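Local coordinates for DSBA-like thioredoxin domain-containing protein (Nitrosomonas europaea, PDB 2IN3), which probably acts as a thiol-disulfide oxidoreductase of the DsbA family, possibly a disulfide isomerase, at residues 166-169 with 170-173; 93-96 with 97-100. One frame throughout, in Å; residues are numbered along the deposited sequence.

Interaction 1: residues 166-169 with 170-173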
ATOM      1  N   PHE A 166       5.105  -6.417   8.816  1.00 41.83           N
ATOM      2  CA  PHE A 166       4.186  -5.830   9.804  1.00 41.63           C
ATOM      3  C   PHE A 166       4.908  -5.558  11.134  1.00 42.74           C
ATOM      4  O   PHE A 166       4.721  -4.501  11.768  1.00 42.56           O
ATOM      5  CB  PHE A 166       3.000  -6.765  10.097  1.00 42.01           C
ATOM      6  CG  PHE A 166       2.124  -7.089   8.921  1.00 42.45           C
ATOM      7  CD1 PHE A 166       2.098  -6.295   7.774  1.00 43.47           C
ATOM      8  CD2 PHE A 166       1.244  -8.165   9.006  1.00 43.04           C
ATOM      9  CE1 PHE A 166       1.259  -6.602   6.671  1.00 44.13           C
ATOM     10  CE2 PHE A 166       0.395  -8.473   7.920  1.00 43.70           C
ATOM     11  CZ  PHE A 166       0.396  -7.693   6.762  1.00 42.97           C
ATOM     12  N   GLN A 167       5.728  -6.525  11.563  1.00 42.00           N
ATOM     13  CA  GLN A 167       6.476  -6.409  12.795  1.00 43.01           C
ATOM     14  C   GLN A 167       7.492  -5.271  12.740  1.00 43.00           C
ATOM     15  O   GLN A 167       7.666  -4.555  13.729  1.00 41.58           O
ATOM     16  CB  GLN A 167       7.160  -7.727  13.127  1.00 42.79           C
ATOM     17  CG  GLN A 167       6.166  -8.822  13.533  1.00 46.61           C
ATOM     18  CD  GLN A 167       6.806 -10.204  13.604  1.00 52.14           C
ATOM     19  OE1 GLN A 167       7.921 -10.421  13.100  1.00 54.19           O
ATOM     20  NE2 GLN A 167       6.098 -11.152  14.221  1.00 52.83           N
ATOM     21  N   ARG A 168       8.151  -5.098  11.594  1.00 42.91           N
ATOM     22  CA  ARG A 168       9.129  -4.012  11.456  1.00 45.21           C
ATOM     23  C   ARG A 168       8.453  -2.636  11.511  1.00 43.59           C
ATOM     24  O   ARG A 168       8.984  -1.693  12.116  1.00 43.98           O
ATOM     25  CB  ARG A 168       9.916  -4.133  10.155  1.00 45.75           C
ATOM     26  CG  ARG A 168      11.308  -3.507  10.250  1.00 49.34           C
ATOM     27  CD  ARG A 168      12.075  -3.620   8.922  1.00 51.83           C
ATOM     28  NE  ARG A 168      12.339  -5.014   8.526  1.00 59.84           N
ATOM     29  CZ  ARG A 168      11.639  -5.696   7.608  1.00 63.74           C
ATOM     30  NH1 ARG A 168      10.615  -5.142   6.963  1.00 66.58           N
ATOM     31  NH2 ARG A 168      11.954  -6.957   7.333  1.00 65.59           N
ATOM     32  N   VAL A 169       7.269  -2.547  10.909  1.00 42.93           N
ATOM     33  CA  VAL A 169       6.477  -1.316  10.930  1.00 43.71           C
ATOM     34  C   VAL A 169       6.151  -0.960  12.361  1.00 44.16           C
ATOM     35  O   VAL A 169       6.340   0.189  12.779  1.00 44.99           O
ATOM     36  CB  VAL A 169       5.185  -1.463  10.095  1.00 43.96           C
ATOM     37  CG1 VAL A 169       4.167  -0.337  10.437  1.00 43.37           C
ATOM     38  CG2 VAL A 169       5.528  -1.488   8.597  1.00 43.73           C
ATOM     39  N   ALA A 170       5.725  -1.957  13.137  1.00 44.56           N
ATOM     40  CA  ALA A 170       5.444  -1.778  14.563  1.00 45.30           C
ATOM     41  C   ALA A 170       6.691  -1.347  15.318  1.00 46.37           C
ATOM     42  O   ALA A 170       6.641  -0.427  16.140  1.00 46.75           O
ATOM     43  CB  ALA A 170       4.870  -3.061  15.168  1.00 45.70           C
ATOM     44  N   GLN A 171       7.809  -2.001  15.025  1.00 47.32           N
ATOM     45  CA  GLN A 171       9.094  -1.727  15.679  1.00 48.88           C
ATOM     46  C   GLN A 171       9.551  -0.291  15.416  1.00 48.78           C
ATOM     47  O   GLN A 171      10.080   0.388  16.319  1.00 48.39           O
ATOM     48  CB  GLN A 171      10.138  -2.776  15.251  1.00 49.54           C
ATOM     49  CG  GLN A 171      11.599  -2.483  15.613  1.00 55.14           C
ATOM     50  CD  GLN A 171      12.549  -2.775  14.442  1.00 61.72           C
ATOM     51  OE1 GLN A 171      12.387  -3.772  13.712  1.00 63.02           O
ATOM     52  NE2 GLN A 171      13.541  -1.901  14.256  1.00 63.03           N
ATOM     53  N   TRP A 172       9.304   0.183  14.201  1.00 48.52           N
ATOM     54  CA  TRP A 172       9.630   1.547  13.824  1.00 49.14           C
ATOM     55  C   TRP A 172       8.682   2.597  14.418  1.00 49.47           C
ATOM     56  O   TRP A 172       8.849   3.786  14.164  1.00 50.33           O
ATOM     57  CB  TRP A 172       9.655   1.706  12.307  1.00 48.97           C
ATOM     58  CG  TRP A 172      10.784   1.021  11.630  1.00 48.31           C
ATOM     59  CD1 TRP A 172      11.806   0.325  12.213  1.00 49.05           C
ATOM     60  CD2 TRP A 172      11.030   1.000  10.223  1.00 47.22           C
ATOM     61  NE1 TRP A 172      12.654  -0.163  11.244  1.00 49.53           N
ATOM     62  CE2 TRP A 172      12.208   0.254  10.016  1.00 48.53           C
ATOM     63  CE3 TRP A 172      10.355   1.528   9.108  1.00 43.75           C
ATOM     64  CZ2 TRP A 172      12.732   0.022   8.736  1.00 48.70           C
ATOM     65  CZ3 TRP A 172      10.883   1.309   7.852  1.00 48.36           C
ATOM     66  CH2 TRP A 172      12.061   0.557   7.675  1.00 48.52           C
ATOM     67  N   GLY A 173       7.674   2.159  15.165  1.00 49.50           N
ATOM     68  CA  GLY A 173       6.731   3.078  15.801  1.00 49.99           C
ATOM     69  C   GLY A 173       5.780   3.831  14.877  1.00 50.37           C
ATOM     70  O   GLY A 173       5.297   4.913  15.237  1.00 50.18           O
TER

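Interaction 2: residues 93-96 with 97-100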
ATOM      1  N   THR A  93      -6.972  -7.557   5.825  1.00 48.67           N
ATOM      2  CA  THR A  93      -5.997  -6.859   4.992  1.00 48.73           C
ATOM      3  C   THR A  93      -4.728  -7.688   4.688  1.00 47.61           C
ATOM      4  O   THR A  93      -3.930  -7.306   3.830  1.00 47.78           O
ATOM      5  CB  THR A  93      -5.599  -5.488   5.593  1.00 49.48           C
ATOM      6  OG1 THR A  93      -4.978  -5.697   6.854  1.00 51.66           O
ATOM      7  CG2 THR A  93      -6.826  -4.566   5.835  1.00 49.57           C
ATOM      8  N   GLU A  94      -4.549  -8.830   5.341  1.00 46.15           N
ATOM      9  CA  GLU A  94      -3.301  -9.572   5.182  1.00 46.05           C
ATOM     10  C   GLU A  94      -3.053 -10.171   3.789  1.00 45.56           C
ATOM     11  O   GLU A  94      -1.913 -10.103   3.292  1.00 45.45           O
ATOM     12  CB  GLU A  94      -3.105 -10.622   6.305  1.00 46.64           C
ATOM     13  CG  GLU A  94      -1.740 -11.296   6.319  1.00 46.11           C
ATOM     14  CD  GLU A  94      -1.660 -12.485   5.380  1.00 49.23           C
ATOM     15  OE1 GLU A  94      -2.737 -12.972   4.977  1.00 50.43           O
ATOM     16  OE2 GLU A  94      -0.535 -12.945   5.054  1.00 47.41           O
ATOM     17  N   PRO A  95      -4.065 -10.852   3.189  1.00 45.89           N
ATOM     18  CA  PRO A  95      -3.785 -11.428   1.870  1.00 45.43           C
ATOM     19  C   PRO A  95      -3.350 -10.421   0.791  1.00 44.97           C
ATOM     20  O   PRO A  95      -2.455 -10.736   0.019  1.00 45.16           O
ATOM     21  CB  PRO A  95      -5.108 -12.102   1.503  1.00 46.04           C
ATOM     22  CG  PRO A  95      -5.652 -12.533   2.854  1.00 45.87           C
ATOM     23  CD  PRO A  95      -5.388 -11.291   3.679  1.00 45.95           C
ATOM     24  N   ALA A  96      -3.958  -9.233   0.754  1.00 45.00           N
ATOM     25  CA  ALA A  96      -3.571  -8.247  -0.240  1.00 45.57           C
ATOM     26  C   ALA A  96      -2.136  -7.788   0.036  1.00 45.37           C
ATOM     27  O   ALA A  96      -1.351  -7.635  -0.894  1.00 45.66           O
ATOM     28  CB  ALA A  96      -4.542  -7.050  -0.240  1.00 44.25           C
ATOM     29  N   CYS A  97      -1.805  -7.546   1.297  1.00 45.02           N
ATOM     30  CA  CYS A  97      -0.401  -7.235   1.654  1.00 45.01           C
ATOM     31  C   CYS A  97       0.565  -8.330   1.174  1.00 44.84           C
ATOM     32  O   CYS A  97       1.608  -8.040   0.575  1.00 44.26           O
ATOM     33  CB  CYS A  97      -0.264  -7.039   3.158  1.00 45.08           C
ATOM     34  SG  CYS A  97      -1.024  -5.562   3.736  1.00 46.83           S
ATOM     35  N   ARG A  98       0.219  -9.600   1.445  1.00 44.07           N
ATOM     36  CA  ARG A  98       0.992 -10.730   0.974  1.00 45.13           C
ATOM     37  C   ARG A  98       1.091 -10.808  -0.565  1.00 44.83           C
ATOM     38  O   ARG A  98       2.090 -11.300  -1.098  1.00 46.06           O
ATOM     39  CB  ARG A  98       0.453 -12.054   1.567  1.00 43.35           C
ATOM     40  CG  ARG A  98       1.215 -13.305   1.156  1.00 44.93           C
ATOM     41  CD  ARG A  98       1.006 -14.462   2.160  1.00 45.76           C
ATOM     42  NE  ARG A  98      -0.322 -14.542   2.771  1.00 45.41           N
ATOM     43  CZ  ARG A  98      -1.264 -15.441   2.463  1.00 46.09           C
ATOM     44  NH1 ARG A  98      -2.419 -15.399   3.107  1.00 46.74           N
ATOM     45  NH2 ARG A  98      -1.075 -16.359   1.512  1.00 45.49           N
ATOM     46  N   GLY A  99       0.074 -10.336  -1.273  1.00 45.63           N
ATOM     47  CA  GLY A  99       0.128 -10.360  -2.748  1.00 44.48           C
ATOM     48  C   GLY A  99       1.198  -9.406  -3.233  1.00 44.24           C
ATOM     49  O   GLY A  99       1.971  -9.716  -4.155  1.00 44.62           O
ATOM     50  N   VAL A 100       1.239  -8.250  -2.589  1.00 44.12           N
ATOM     51  CA  VAL A 100       2.227  -7.212  -2.908  1.00 44.13           C
ATOM     52  C   VAL A 100       3.664  -7.763  -2.625  1.00 43.15           C
ATOM     53  O   VAL A 100       4.547  -7.657  -3.473  1.00 43.63           O
ATOM     54  CB  VAL A 100       1.942  -5.916  -2.128  1.00 43.27           C
ATOM     55  CG1 VAL A 100       3.107  -4.915  -2.295  1.00 44.05           C
ATOM     56  CG2 VAL A 100       0.553  -5.314  -2.564  1.00 42.98           C
TER

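Interaction 1: residues 166-169 with 170-173
Trp172 N donates to Arg168 O at 2.8 Å, one of three consecutive i to i+4 backbone bonds near the C-terminal end of helix 156-171. Before it come Gln171 N to Gln167 O, 2.9 Å, and Ala170 N to Phe166 O, 3.1 Å. Gly173, with a positive phi (69°) that favours glycine, ends the helix in a Schellman motif; its N bonds back to Ala170 O at 3.0 Å. The Arg168 side chain also packs on Trp172. With CG anti to the backbone N (chi1 -153°), the aliphatic part of Arg168 runs alongside the indole, and CG makes a CH-pi contact 4.1 Å from the centroid of the Trp172 five-membered ring. CD follows on toward the six-membered ring, 3.7 Å from Trp172 CZ2, before the chain bends at chi3 and turns the guanidinium 57° from the ring plane. Arg168 O lies over the same indole face, 3.3 Å from Trp172 CG. Gln171 comes in beside them, its OE1 3.6 Å from Arg168 CG, with the amide steeply inclined to the guanidinium. Below this turn lies the sheet: Val169 and Trp172 rest on Ile13 of strand 9-14 and Met44 of strand 40-45, Trp172 meets Trp11 edge-to-face and touches Arg188 of strand 187-192, and Phe166 faces helix 94-106.

Interaction 2: residues 93-96 with 97-100
The first turn of helix 94-106 is stapled by an i to i+4 salt bridge between Glu94 and Arg98. The grip is side-on and two-pronged: Arg98 NE donates to Glu94 OE2 at 2.8 Å, and Arg98 NH1 to Glu94 OE1 at 3.1 Å. Both oxygens are met on their syn side, and both bonds are fairly straight. Carboxylate and guanidinium planes are 23° apart, with the acid at the guanidinium edge, an arrangement in which both N-H bonds lie close to the guanidinium plane; the paired bonds restrain the rotation of both groups. Glu94 reaches this place with CG anti to the backbone N (chi1 -172°) and a bend at chi2; Arg98 also starts anti and bends at chi3. Beneath the bridge the same two residues are joined by their main chain, Arg98 N to Glu94 O at 2.9 Å. Gly99 N to Pro95 O, 2.9 Å, and Val100 N to Ala96 O, 3.2 Å, continue the helical bonding, whereas Cys97 N to Thr93 O is weak at 3.3 Å. The guanidinium has further partners: NH2 bonds to Phe153 O, and the group makes a cation-pi contact with the Phe153 ring. Replacing Arg98 by an alanine is likely to leave the Glu94 carboxylate without this partner and freer to turn, and Phe153 O without this donor. On other flanks Ala96 and Val100 pack on Ile118 of helix 111-123, and Cys97 on Pro45 at the end of strand 40-45. The arrangement is a Glu-Arg pair one helical turn apart, set in the helical insertion that DsbA-like proteins carry within their thioredoxin fold.

Following the chain, strands 9-14 and 40-45 come first, then interaction 2 opens helix 94-106, several helices follow, and interaction 1 ends helix 156-171 just before the chain enters strand 179-184. Each contact is local, between neighbouring turns at one end of a helix, and closes no long loop; the two stand in series, neither nesting nor crossing. They nevertheless meet in space: Phe166 CZ, from the start of interaction 1, lies 3.7 Å from Cys97 CB, and its ring also packs on the Glu94 side chain of interaction 2. One helix start is thus joined to another helix end, linking the helical insertion to the thioredoxin-type sheet.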